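Local structure of AztD protein (Citrobacter koseri, 6CMK) at residues Ser75-Phe80 and Ala151-Gln156; Ile92-Ala97 and Val396-Ser401; Ser221-Ala226 and Thr237-Ala242; Gly320-Ile325 and Ile373-Thr378. The protein acts as a periplasmic zinc chaperone, binding three zinc ions and passing one of them directly to the solute-binding protein AztC of the AztABCD transport system. All coordinates share one frame; numbering follows the deposited sequence.

Contact 1: residues Ser75-Phe80 and Ala151-Gln156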
loop_
_atom_site.group_PDB
_atom_site.type_symbol
_atom_site.label_atom_id
_atom_site.label_comp_id
_atom_site.label_asym_id
_atom_site.label_seq_id
_atom_site.Cartn_x
_atom_site.Cartn_y
_atom_site.Cartn_z
ATOM N N SER B 75 -4.005 2.136 8.084
ATOM C CA SER B 75 -4.194 0.701 7.917
ATOM C C SER B 75 -5.660 0.318 7.916
ATOM O O SER B 75 -5.999 -0.773 7.444
ATOM C CB SER B 75 -3.495 -0.074 9.035
ATOM O OG SER B 75 -4.243 -0.013 10.240
ATOM N N GLY B 76 -6.522 1.172 8.482
ATOM C CA GLY B 76 -7.918 0.872 8.690
ATOM C C GLY B 76 -8.216 -0.053 9.850
ATOM O O GLY B 76 -9.382 -0.411 10.048
ATOM N N ALA B 77 -7.210 -0.456 10.625
ATOM C CA ALA B 77 -7.462 -1.403 11.698
ATOM C C ALA B 77 -8.029 -0.731 12.942
ATOM O O ALA B 77 -8.623 -1.417 13.779
ATOM C CB ALA B 77 -6.181 -2.161 12.057
ATOM N N THR B 78 -7.872 0.587 13.086
ATOM C CA THR B 78 -8.374 1.287 14.262
ATOM C C THR B 78 -9.167 2.514 13.852
ATOM O O THR B 78 -8.859 3.163 12.847
ATOM C CB THR B 78 -7.238 1.700 15.204
ATOM O OG1 THR B 78 -6.317 2.552 14.519
ATOM C CG2 THR B 78 -6.511 0.472 15.726
ATOM N N ILE B 79 -10.212 2.780 14.638
ATOM C CA ILE B 79 -11.063 3.958 14.559
ATOM C C ILE B 79 -10.910 4.688 15.882
ATOM O O ILE B 79 -10.998 4.065 16.942
ATOM C CB ILE B 79 -12.545 3.586 14.351
ATOM C CG1 ILE B 79 -12.738 2.636 13.169
ATOM C CG2 ILE B 79 -13.403 4.838 14.222
ATOM C CD1 ILE B 79 -12.325 3.211 11.868
ATOM N N PHE B 80 -10.683 5.990 15.827
ATOM C CA PHE B 80 -10.582 6.801 17.032
ATOM C C PHE B 80 -11.775 7.739 17.120
ATOM O O PHE B 80 -12.188 8.335 16.122
ATOM C CB PHE B 80 -9.261 7.571 17.055
ATOM C CG PHE B 80 -8.069 6.674 17.248
ATOM C CD1 PHE B 80 -7.528 5.991 16.182
ATOM C CD2 PHE B 80 -7.518 6.487 18.501
ATOM C CE1 PHE B 80 -6.438 5.147 16.359
ATOM C CE2 PHE B 80 -6.433 5.647 18.685
ATOM C CZ PHE B 80 -5.895 4.977 17.607
ATOM N N ALA B 151 0.978 -1.009 19.140
ATOM C CA ALA B 151 0.794 -1.147 20.582
ATOM C C ALA B 151 -0.681 -1.078 20.962
ATOM O O ALA B 151 -1.171 -1.896 21.749
ATOM C CB ALA B 151 1.587 -0.062 21.305
ATOM N N VAL B 152 -1.410 -0.116 20.397
ATOM C CA VAL B 152 -2.825 0.044 20.721
ATOM C C VAL B 152 -3.588 -1.246 20.442
ATOM O O VAL B 152 -4.398 -1.702 21.256
ATOM C CB VAL B 152 -3.412 1.225 19.930
ATOM C CG1 VAL B 152 -4.918 1.357 20.176
ATOM C CG2 VAL B 152 -2.662 2.494 20.283
ATOM N N LEU B 153 -3.354 -1.845 19.274
ATOM C CA LEU B 153 -4.097 -3.048 18.906
ATOM C C LEU B 153 -3.785 -4.217 19.825
ATOM O O LEU B 153 -4.639 -5.096 20.005
ATOM C CB LEU B 153 -3.794 -3.435 17.458
ATOM C CG LEU B 153 -4.526 -2.594 16.426
ATOM C CD1 LEU B 153 -3.867 -2.761 15.064
ATOM C CD2 LEU B 153 -5.992 -3.005 16.413
ATOM N N LYS B 154 -2.574 -4.268 20.395
ATOM C CA LYS B 154 -2.240 -5.289 21.374
ATOM C C LYS B 154 -2.829 -5.004 22.747
ATOM O O LYS B 154 -2.684 -5.838 23.645
ATOM C CB LYS B 154 -0.724 -5.421 21.543
ATOM C CG LYS B 154 0.103 -5.740 20.314
ATOM C CD LYS B 154 1.550 -5.883 20.769
ATOM C CE LYS B 154 2.572 -5.589 19.692
ATOM N NZ LYS B 154 3.922 -5.447 20.315
ATOM N N GLY B 155 -3.464 -3.851 22.934
ATOM C CA GLY B 155 -3.940 -3.466 24.245
ATOM C C GLY B 155 -2.893 -2.835 25.131
ATOM O O GLY B 155 -3.040 -2.861 26.362
ATOM N N GLN B 156 -1.832 -2.277 24.553
ATOM C CA GLN B 156 -0.844 -1.531 25.322
ATOM C C GLN B 156 -1.075 -0.034 25.161
ATOM O O GLN B 156 -1.427 0.443 24.079
ATOM C CB GLN B 156 0.575 -1.892 24.889
ATOM C CG GLN B 156 0.926 -3.331 25.195
ATOM C CD GLN B 156 2.369 -3.663 24.897
ATOM O OE1 GLN B 156 3.240 -2.788 24.894
ATOM N NE2 GLN B 156 2.636 -4.943 24.650
#

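Contact 2: residues Ile92-Ala97 and Val396-Ser401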
loop_
_atom_site.group_PDB
_atom_site.type_symbol
_atom_site.label_atom_id
_atom_site.label_comp_id
_atom_site.label_asym_id
_atom_site.label_seq_id
_atom_site.Cartn_x
_atom_site.Cartn_y
_atom_site.Cartn_z
ATOM N N ILE B 92 -11.412 2.054 18.796
ATOM C CA ILE B 92 -12.186 0.923 18.308
ATOM C C ILE B 92 -11.299 0.110 17.375
ATOM O O ILE B 92 -10.651 0.670 16.481
ATOM C CB ILE B 92 -13.454 1.402 17.572
ATOM C CG1 ILE B 92 -14.424 2.072 18.547
ATOM C CG2 ILE B 92 -14.148 0.246 16.846
ATOM C CD1 ILE B 92 -15.513 2.898 17.859
ATOM N N ALA B 93 -11.275 -1.204 17.574
ATOM C CA ALA B 93 -10.691 -2.095 16.578
ATOM C C ALA B 93 -11.746 -2.365 15.517
ATOM O O ALA B 93 -12.823 -2.892 15.816
ATOM C CB ALA B 93 -10.205 -3.395 17.210
ATOM N N SER B 94 -11.451 -1.972 14.283
ATOM C CA SER B 94 -12.457 -2.047 13.233
ATOM C C SER B 94 -12.856 -3.481 12.931
ATOM O O SER B 94 -13.977 -3.731 12.465
ATOM C CB SER B 94 -11.922 -1.389 11.972
ATOM O OG SER B 94 -10.896 -2.192 11.410
ATOM N N GLY B 95 -11.955 -4.425 13.164
ATOM C CA GLY B 95 -12.199 -5.804 12.826
ATOM C C GLY B 95 -11.838 -6.167 11.405
ATOM O O GLY B 95 -12.143 -7.284 10.974
ATOM N N ILE B 96 -11.229 -5.255 10.651
ATOM C CA ILE B 96 -10.760 -5.537 9.299
ATOM C C ILE B 96 -9.299 -5.135 9.227
ATOM O O ILE B 96 -8.956 -3.977 9.492
ATOM C CB ILE B 96 -11.574 -4.797 8.223
ATOM C CG1 ILE B 96 -13.047 -5.218 8.289
ATOM C CG2 ILE B 96 -10.984 -5.098 6.844
ATOM C CD1 ILE B 96 -13.979 -4.417 7.379
ATOM N N ALA B 97 -8.437 -6.084 8.871
ATOM C CA ALA B 97 -7.025 -5.804 8.725
ATOM C C ALA B 97 -6.477 -6.628 7.569
ATOM O O ALA B 97 -7.040 -7.661 7.194
ATOM C CB ALA B 97 -6.262 -6.102 10.025
ATOM N N VAL B 396 -16.917 7.548 9.030
ATOM C CA VAL B 396 -15.713 7.088 8.345
ATOM C C VAL B 396 -15.942 5.643 7.921
ATOM O O VAL B 396 -16.807 4.944 8.451
ATOM C CB VAL B 396 -14.426 7.205 9.198
ATOM C CG1 VAL B 396 -14.132 8.672 9.527
ATOM C CG2 VAL B 396 -14.521 6.351 10.467
ATOM N N ALA B 397 -15.156 5.206 6.937
ATOM C CA ALA B 397 -15.283 3.874 6.357
ATOM C C ALA B 397 -13.910 3.234 6.209
ATOM O O ALA B 397 -12.942 3.911 5.862
ATOM C CB ALA B 397 -15.944 3.925 4.975
ATOM N N VAL B 398 -13.837 1.925 6.443
ATOM C CA VAL B 398 -12.624 1.153 6.186
ATOM C C VAL B 398 -12.998 -0.108 5.418
ATOM O O VAL B 398 -14.158 -0.524 5.383
ATOM C CB VAL B 398 -11.868 0.763 7.483
ATOM C CG1 VAL B 398 -11.503 1.999 8.297
ATOM C CG2 VAL B 398 -12.670 -0.237 8.324
ATOM N N GLY B 399 -11.996 -0.733 4.816
ATOM C CA GLY B 399 -12.225 -2.030 4.209
ATOM C C GLY B 399 -11.473 -2.193 2.907
ATOM O O GLY B 399 -10.635 -1.376 2.536
ATOM N N GLY B 400 -11.814 -3.271 2.214
ATOM C CA GLY B 400 -11.145 -3.721 0.996
ATOM C C GLY B 400 -11.473 -5.188 0.752
ATOM O O GLY B 400 -12.522 -5.671 1.154
ATOM N N SER B 401 -10.545 -5.900 0.118
ATOM C CA SER B 401 -10.771 -7.327 -0.077
ATOM C C SER B 401 -9.443 -8.067 -0.013
ATOM O O SER B 401 -8.371 -7.486 -0.180
ATOM C CB SER B 401 -11.495 -7.611 -1.402
ATOM O OG SER B 401 -10.616 -7.514 -2.510
#

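Contact 3: residues Ser221-Ala226 and Thr237-Ala242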
loop_
_atom_site.group_PDB
_atom_site.type_symbol
_atom_site.label_atom_id
_atom_site.label_comp_id
_atom_site.label_asym_id
_atom_site.label_seq_id
_atom_site.Cartn_x
_atom_site.Cartn_y
_atom_site.Cartn_z
ATOM N N SER B 221 -1.220 13.548 2.273
ATOM C CA SER B 221 -1.427 12.932 0.966
ATOM C C SER B 221 -0.115 12.263 0.578
ATOM O O SER B 221 0.864 12.946 0.260
ATOM C CB SER B 221 -1.854 13.964 -0.069
ATOM O OG SER B 221 -2.152 13.335 -1.319
ATOM N N GLY B 222 -0.104 10.938 0.592
ATOM C CA GLY B 222 1.151 10.239 0.347
ATOM C C GLY B 222 2.192 10.672 1.352
ATOM O O GLY B 222 1.915 10.796 2.548
ATOM N N ASP B 223 3.412 10.920 0.867
ATOM C CA ASP B 223 4.524 11.241 1.755
ATOM C C ASP B 223 4.563 12.706 2.187
ATOM O O ASP B 223 5.522 13.107 2.863
ATOM C CB ASP B 223 5.850 10.860 1.086
ATOM C CG ASP B 223 6.283 11.824 -0.007
ATOM O OD1 ASP B 223 5.491 12.667 -0.493
ATOM O OD2 ASP B 223 7.467 11.726 -0.390
ATOM N N THR B 224 3.539 13.498 1.870
ATOM C CA THR B 224 3.542 14.931 2.137
ATOM C C THR B 224 2.381 15.281 3.054
ATOM O O THR B 224 1.253 14.836 2.835
ATOM C CB THR B 224 3.456 15.729 0.829
ATOM O OG1 THR B 224 4.591 15.401 0.021
ATOM C CG2 THR B 224 3.464 17.237 1.098
ATOM N N PHE B 225 2.667 16.050 4.100
ATOM C CA PHE B 225 1.635 16.529 5.002
ATOM C C PHE B 225 1.513 18.039 4.865
ATOM O O PHE B 225 2.515 18.744 4.728
ATOM C CB PHE B 225 1.940 16.147 6.455
ATOM C CG PHE B 225 0.726 16.110 7.313
ATOM C CD1 PHE B 225 0.287 17.256 7.946
ATOM C CD2 PHE B 225 0.000 14.938 7.459
ATOM C CE1 PHE B 225 -0.846 17.237 8.705
ATOM C CE2 PHE B 225 -1.138 14.909 8.227
ATOM C CZ PHE B 225 -1.564 16.069 8.851
ATOM N N ALA B 226 0.283 18.539 4.900
ATOM C CA ALA B 226 0.039 19.959 4.691
ATOM C C ALA B 226 -0.653 20.585 5.895
ATOM O O ALA B 226 -1.558 19.991 6.479
ATOM C CB ALA B 226 -0.811 20.190 3.445
ATOM N N THR B 237 7.771 16.767 4.748
ATOM C CA THR B 237 8.215 15.435 4.350
ATOM C C THR B 237 9.302 14.987 5.311
ATOM O O THR B 237 9.970 15.813 5.936
ATOM C CB THR B 237 8.794 15.404 2.936
ATOM O OG1 THR B 237 9.854 16.356 2.850
ATOM C CG2 THR B 237 7.739 15.732 1.892
ATOM N N GLN B 238 9.488 13.668 5.418
ATOM C CA GLN B 238 10.603 13.125 6.183
ATOM C C GLN B 238 11.217 11.976 5.412
ATOM O O GLN B 238 10.504 11.080 4.952
ATOM C CB GLN B 238 10.183 12.620 7.566
ATOM C CG GLN B 238 11.390 12.131 8.385
ATOM C CD GLN B 238 11.014 11.577 9.738
ATOM O OE1 GLN B 238 9.986 10.926 9.899
ATOM N NE2 GLN B 238 11.859 11.832 10.727
ATOM N N LYS B 239 12.537 11.994 5.300
ATOM C CA LYS B 239 13.243 10.832 4.782
ATOM C C LYS B 239 14.033 10.206 5.925
ATOM O O LYS B 239 13.426 9.656 6.850
ATOM C CB LYS B 239 14.075 11.244 3.573
ATOM C CG LYS B 239 13.138 11.586 2.412
ATOM C CD LYS B 239 13.865 11.934 1.136
ATOM C CE LYS B 239 12.961 12.723 0.196
ATOM N NZ LYS B 239 11.772 11.943 -0.256
ATOM N N ASN B 240 15.357 10.281 5.915
ATOM C CA ASN B 240 16.139 9.600 6.939
ATOM C C ASN B 240 16.825 10.590 7.872
ATOM O O ASN B 240 17.895 10.313 8.415
ATOM C CB ASN B 240 17.129 8.646 6.282
ATOM C CG ASN B 240 16.435 7.401 5.753
ATOM O OD1 ASN B 240 15.684 6.750 6.484
ATOM N ND2 ASN B 240 16.642 7.094 4.486
ATOM N N ALA B 241 16.181 11.731 8.085
ATOM C CA ALA B 241 16.668 12.774 8.970
ATOM C C ALA B 241 15.450 13.408 9.634
ATOM O O ALA B 241 14.355 12.836 9.669
ATOM C CB ALA B 241 17.519 13.787 8.191
ATOM N N ALA B 242 15.625 14.605 10.176
ATOM C CA ALA B 242 14.491 15.307 10.729
ATOM C C ALA B 242 13.531 15.679 9.604
ATOM O O ALA B 242 13.943 15.822 8.449
ATOM C CB ALA B 242 14.940 16.559 11.471
HETATM O O HOH W 1 7.682 11.904 4.073
HETATM O O HOH W 2 9.570 11.753 1.666
#

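Contact 4: residues Gly320-Ile325 and Ile373-Thr378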
loop_
_atom_site.group_PDB
_atom_site.type_symbol
_atom_site.label_atom_id
_atom_site.label_comp_id
_atom_site.label_asym_id
_atom_site.label_seq_id
_atom_site.Cartn_x
_atom_site.Cartn_y
_atom_site.Cartn_z
ATOM N N GLY B 320 -28.193 20.749 -0.530
ATOM C CA GLY B 320 -28.582 19.356 -0.491
ATOM C C GLY B 320 -27.946 18.494 -1.556
ATOM O O GLY B 320 -28.307 17.319 -1.675
ATOM N N LYS B 321 -27.017 19.033 -2.328
ATOM C CA LYS B 321 -26.451 18.319 -3.461
ATOM C C LYS B 321 -25.070 17.765 -3.137
ATOM O O LYS B 321 -24.271 18.372 -2.416
ATOM C CB LYS B 321 -26.341 19.219 -4.692
ATOM C CG LYS B 321 -27.665 19.673 -5.293
ATOM C CD LYS B 321 -27.390 20.291 -6.657
ATOM C CE LYS B 321 -28.611 20.919 -7.295
ATOM N NZ LYS B 321 -28.297 21.275 -8.711
ATOM N N LEU B 322 -24.798 16.597 -3.696
ATOM C CA LEU B 322 -23.461 16.028 -3.709
ATOM C C LEU B 322 -22.827 16.371 -5.048
ATOM O O LEU B 322 -23.468 16.213 -6.091
ATOM C CB LEU B 322 -23.525 14.515 -3.506
ATOM C CG LEU B 322 -22.166 13.808 -3.422
ATOM C CD1 LEU B 322 -21.392 14.252 -2.199
ATOM C CD2 LEU B 322 -22.352 12.308 -3.419
ATOM N N ASN B 323 -21.593 16.877 -5.022
ATOM C CA ASN B 323 -20.919 17.320 -6.237
ATOM C C ASN B 323 -19.650 16.508 -6.448
ATOM O O ASN B 323 -18.833 16.370 -5.535
ATOM C CB ASN B 323 -20.581 18.812 -6.181
ATOM C CG ASN B 323 -21.769 19.670 -5.828
ATOM O OD1 ASN B 323 -22.442 20.194 -6.710
ATOM N ND2 ASN B 323 -22.026 19.837 -4.530
ATOM N N GLN B 324 -19.501 15.972 -7.649
ATOM C CA GLN B 324 -18.325 15.202 -8.033
ATOM C C GLN B 324 -17.245 16.155 -8.532
ATOM O O GLN B 324 -17.484 16.946 -9.452
ATOM C CB GLN B 324 -18.711 14.196 -9.116
ATOM C CG GLN B 324 -17.584 13.297 -9.571
ATOM C CD GLN B 324 -17.992 12.451 -10.762
ATOM O OE1 GLN B 324 -18.344 12.974 -11.821
ATOM N NE2 GLN B 324 -17.963 11.140 -10.588
ATOM N N ILE B 325 -16.065 16.094 -7.920
ATOM C CA ILE B 325 -14.917 16.887 -8.344
ATOM C C ILE B 325 -14.000 16.013 -9.184
ATOM O O ILE B 325 -13.457 15.017 -8.691
ATOM C CB ILE B 325 -14.136 17.449 -7.147
ATOM C CG1 ILE B 325 -15.055 18.237 -6.220
ATOM C CG2 ILE B 325 -12.973 18.299 -7.646
ATOM C CD1 ILE B 325 -15.791 19.367 -6.905
ATOM N N ILE B 373 -27.861 7.936 2.980
ATOM C CA ILE B 373 -28.142 7.717 1.564
ATOM C C ILE B 373 -26.941 7.026 0.932
ATOM O O ILE B 373 -25.791 7.390 1.200
ATOM C CB ILE B 373 -28.447 9.042 0.839
ATOM C CG1 ILE B 373 -29.520 9.847 1.575
ATOM C CG2 ILE B 373 -28.850 8.765 -0.604
ATOM C CD1 ILE B 373 -30.757 9.067 1.958
ATOM N N VAL B 374 -27.199 6.031 0.082
ATOM C CA VAL B 374 -26.140 5.255 -0.563
ATOM C C VAL B 374 -26.213 5.495 -2.063
ATOM O O VAL B 374 -27.266 5.283 -2.676
ATOM C CB VAL B 374 -26.262 3.751 -0.257
ATOM C CG1 VAL B 374 -25.059 3.001 -0.810
ATOM C CG2 VAL B 374 -26.400 3.503 1.236
ATOM N N LEU B 375 -25.101 5.923 -2.648
ATOM C CA LEU B 375 -25.019 6.177 -4.078
ATOM C C LEU B 375 -23.986 5.267 -4.716
ATOM O O LEU B 375 -22.942 4.981 -4.128
ATOM C CB LEU B 375 -24.625 7.624 -4.381
ATOM C CG LEU B 375 -25.573 8.709 -3.882
ATOM C CD1 LEU B 375 -25.165 9.207 -2.494
ATOM C CD2 LEU B 375 -25.592 9.845 -4.886
ATOM N N ASP B 376 -24.265 4.859 -5.951
ATOM C CA ASP B 376 -23.252 4.198 -6.760
ATOM C C ASP B 376 -22.234 5.237 -7.212
ATOM O O ASP B 376 -22.601 6.291 -7.740
ATOM C CB ASP B 376 -23.901 3.513 -7.962
ATOM C CG ASP B 376 -22.879 2.850 -8.870
ATOM O OD1 ASP B 376 -22.398 1.754 -8.520
ATOM O OD2 ASP B 376 -22.549 3.431 -9.924
ATOM N N ALA B 377 -20.948 4.952 -7.006
ATOM C CA ALA B 377 -19.949 5.998 -7.203
ATOM C C ALA B 377 -19.809 6.395 -8.665
ATOM O O ALA B 377 -19.591 7.574 -8.966
ATOM C CB ALA B 377 -18.592 5.555 -6.659
ATOM N N THR B 378 -19.923 5.444 -9.582
ATOM C CA THR B 378 -19.650 5.751 -10.979
ATOM C C THR B 378 -20.869 6.329 -11.684
ATOM O O THR B 378 -20.734 7.295 -12.445
ATOM C CB THR B 378 -19.139 4.500 -11.701
ATOM O OG1 THR B 378 -20.101 3.445 -11.592
ATOM C CG2 THR B 378 -17.810 4.048 -11.093
HETATM O O HOH W 3 -17.369 9.180 -8.710
HETATM O O HOH W 4 -18.332 8.995 -12.526
#

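Contact 1: residues Ser75-Phe80 and Ala151-Gln156
L153 spreads its two methyl branches over A77 and T78. CD1 goes to the first residue, with L153 CD1 lying 3.8 Å from A77 CB. CD2 goes to the second, and L153 CD2 is 3.6 Å from T78 CG2. The fork itself is also touched, since L153 CG lies 3.7 Å from T78 CG2. The T78 and L153 side chains cross obliquely, and the threonine methyl meets both a methyl and the branch point of the leucine. The A77 and T78 CB atoms both point toward the helix.

The first torsion of T78 (chi1 59°) sorts its two branches. CG2 sits opposite the carbonyl carbon and meets the leucine. OG1 lies between the backbone N and the carbonyl carbon and hydrogen-bonds to E149 OE2, in the helix that carries L153.

The contact joins two neighbouring blades of a beta-propeller. T78 opens strand 78-83 of one blade. L153 lies in the last turn of the short helix 149-153, which lies between strands 143-148 and 160-163 of the next. G155 leaves the helix with positive phi, and two backbone bonds run back into the last turn, a Schellman motif. The loop before strand 78-83 is held by an ST turn, in which A77 N donates to S75 OG over 3.0 Å at an N-H...O angle of 162°.

Beside this contact, V152 packs on L115 and L117 of strand 113-120. The ring of F80 meets that of F127, a residue of strand 124-130, with the two planes inclined at about 30°.

Contact 2: residues Ile92-Ala97 and Val396-Ser401
S94 and I96 face V398 and G399 through apolar atoms. The closest approach is S94 CB to V398 CG2, at 3.9 Å. The same methyl is near the hydroxyl, with V398 CG2 4.1 Å from S94 OG. I96 lays its side chain over the strand. Its CG2 is 4.2 Å from G399 CA, against a residue with no side chain. With chi2 at 173° the end of I96 is extended, which brings I96 CD1 to 4.5 Å from V398 CG2.

S94 OG has more than one partner. It bonds to G76 O and accepts from I96 N at 3.2 Å, an ST turn with an N-H...O angle of 167°. The turn falls at the short break in strand 88-100, at S94 and G95, and probably helps set I96 relative to S94. S94 O is bonded by R37 NH1, and F39 packs on S94. V398 also touches I79 and R72. Further along the strand, S401 OG bonds to W348 N of the second subunit.

Strand 392-403 pairs with strand 32-42, so the C-terminal strand completes the blade begun by the N terminus. This is the "velcro" closure of a beta-propeller, and here that shared blade packs on the next one. The I96 side chain is about 10 Å from that of D106, a ligand of high-affinity zinc site 2.

Contact 3: residues Ser221-Ala226 and Thr237-Ala242
D223 OD1 is gripped by two donors, while the backbone of the same residue lies against T237. T224 OG1 donates to D223 OD1 over 2.9 Å, coming from above the carboxylate plane, 41° out of it. The second donor is Q269 NE2. The other carboxylate oxygen is linked to K239 through water: D223 OD2 is 2.9 Å from a water that accepts from K239 NZ. The two charged atoms, D223 OD2 and K239 NZ, are 4.3 Å apart, beyond a salt bridge, and this water lies between them.

T237 makes the direct packing. Its CG2 lies 3.6 Å from D223 O and also touches T224 OG1. T224 and T237 stand side by side and point the same way. With chi1 at 56°, T237 CG2 is opposite its own carbonyl carbon, and this turns the methyl to D223 and T224.

The contact lies within one propeller blade, at the end of the pair of strands 224-228 and 232-237, just beyond the backbone-bonded F225 and I236. A type II' beta turn from S221 to T224, with G222 at positive phi, links strand 218-221 to strand 224-228. Where the strands part, a water bridges them: it lies 2.8 Å from D223 O and accepts from Q238 N at 2.9 Å.

The loop after T237 is braced from within. Q238 NE2 donates to A241 O over 2.9 Å, in the carbonyl plane. N240 ND2 reaches L293 O of the second subunit, and D223 packs on L296 of that subunit.

Contact 4: residues Gly320-Ile325 and Ile373-Thr378
L322 and L375 meet through single methyl branches, with L322 CD2 4.3 Å from L375 CD1. Both side chains point toward the opposite segment. L322 CG lies opposite the backbone N, chi1 -177°, which carries CD2 toward L375. L375 takes a less usual shape. Its chi2 of 92° lies away from the staggered positions, and this angle sets where CD1 meets L322.

The extended Q324 chain carries its amide to the backbone of A377 and T378. Two waters link the amide to that backbone. Q324 NE2 donates to both, 2.8 Å to one and 2.9 Å to the other. The first water donates to A377 O over 2.8 Å, and the second to T378 O over 2.9 Å. Both amide protons are thus used. Q324 OE1 bonds to S333 OG and to Q334 NE2, which hold the amide from its other end.

Strand 321-326 lies third in its propeller blade, between strands 312-317 and 331-337. Strand 371-376 lies third in the next blade, beside strand 381-387. F380, just before that last strand, packs on L322 and Q324, and V336 of strand 331-337 packs on L375.

In the fold
The four contacts are spread round the propeller ring. Contacts 1, 2 and 4 join neighbouring blades, while contact 3 stays within one blade. Contacts 1 and 2 are the close pair, with centres about 11 Å apart. They lie on adjacent strands of one sheet, 78-83 in contact 1 and 88-100 in contact 2, and I79 O is 2.8 Å from I92 N. Their segments alternate along the chain. Contact 2 spans the closure of the ring, so contacts 3 and 4 fall between its two segments in sequence. Contact 4 lies about 22 Å from contact 2 and about 32 Å from contact 3, centre to centre. Contact 2 is nearest zinc site 2, and H405 of that site follows strand 392-403. Contacts 2 and 3 both touch the second subunit.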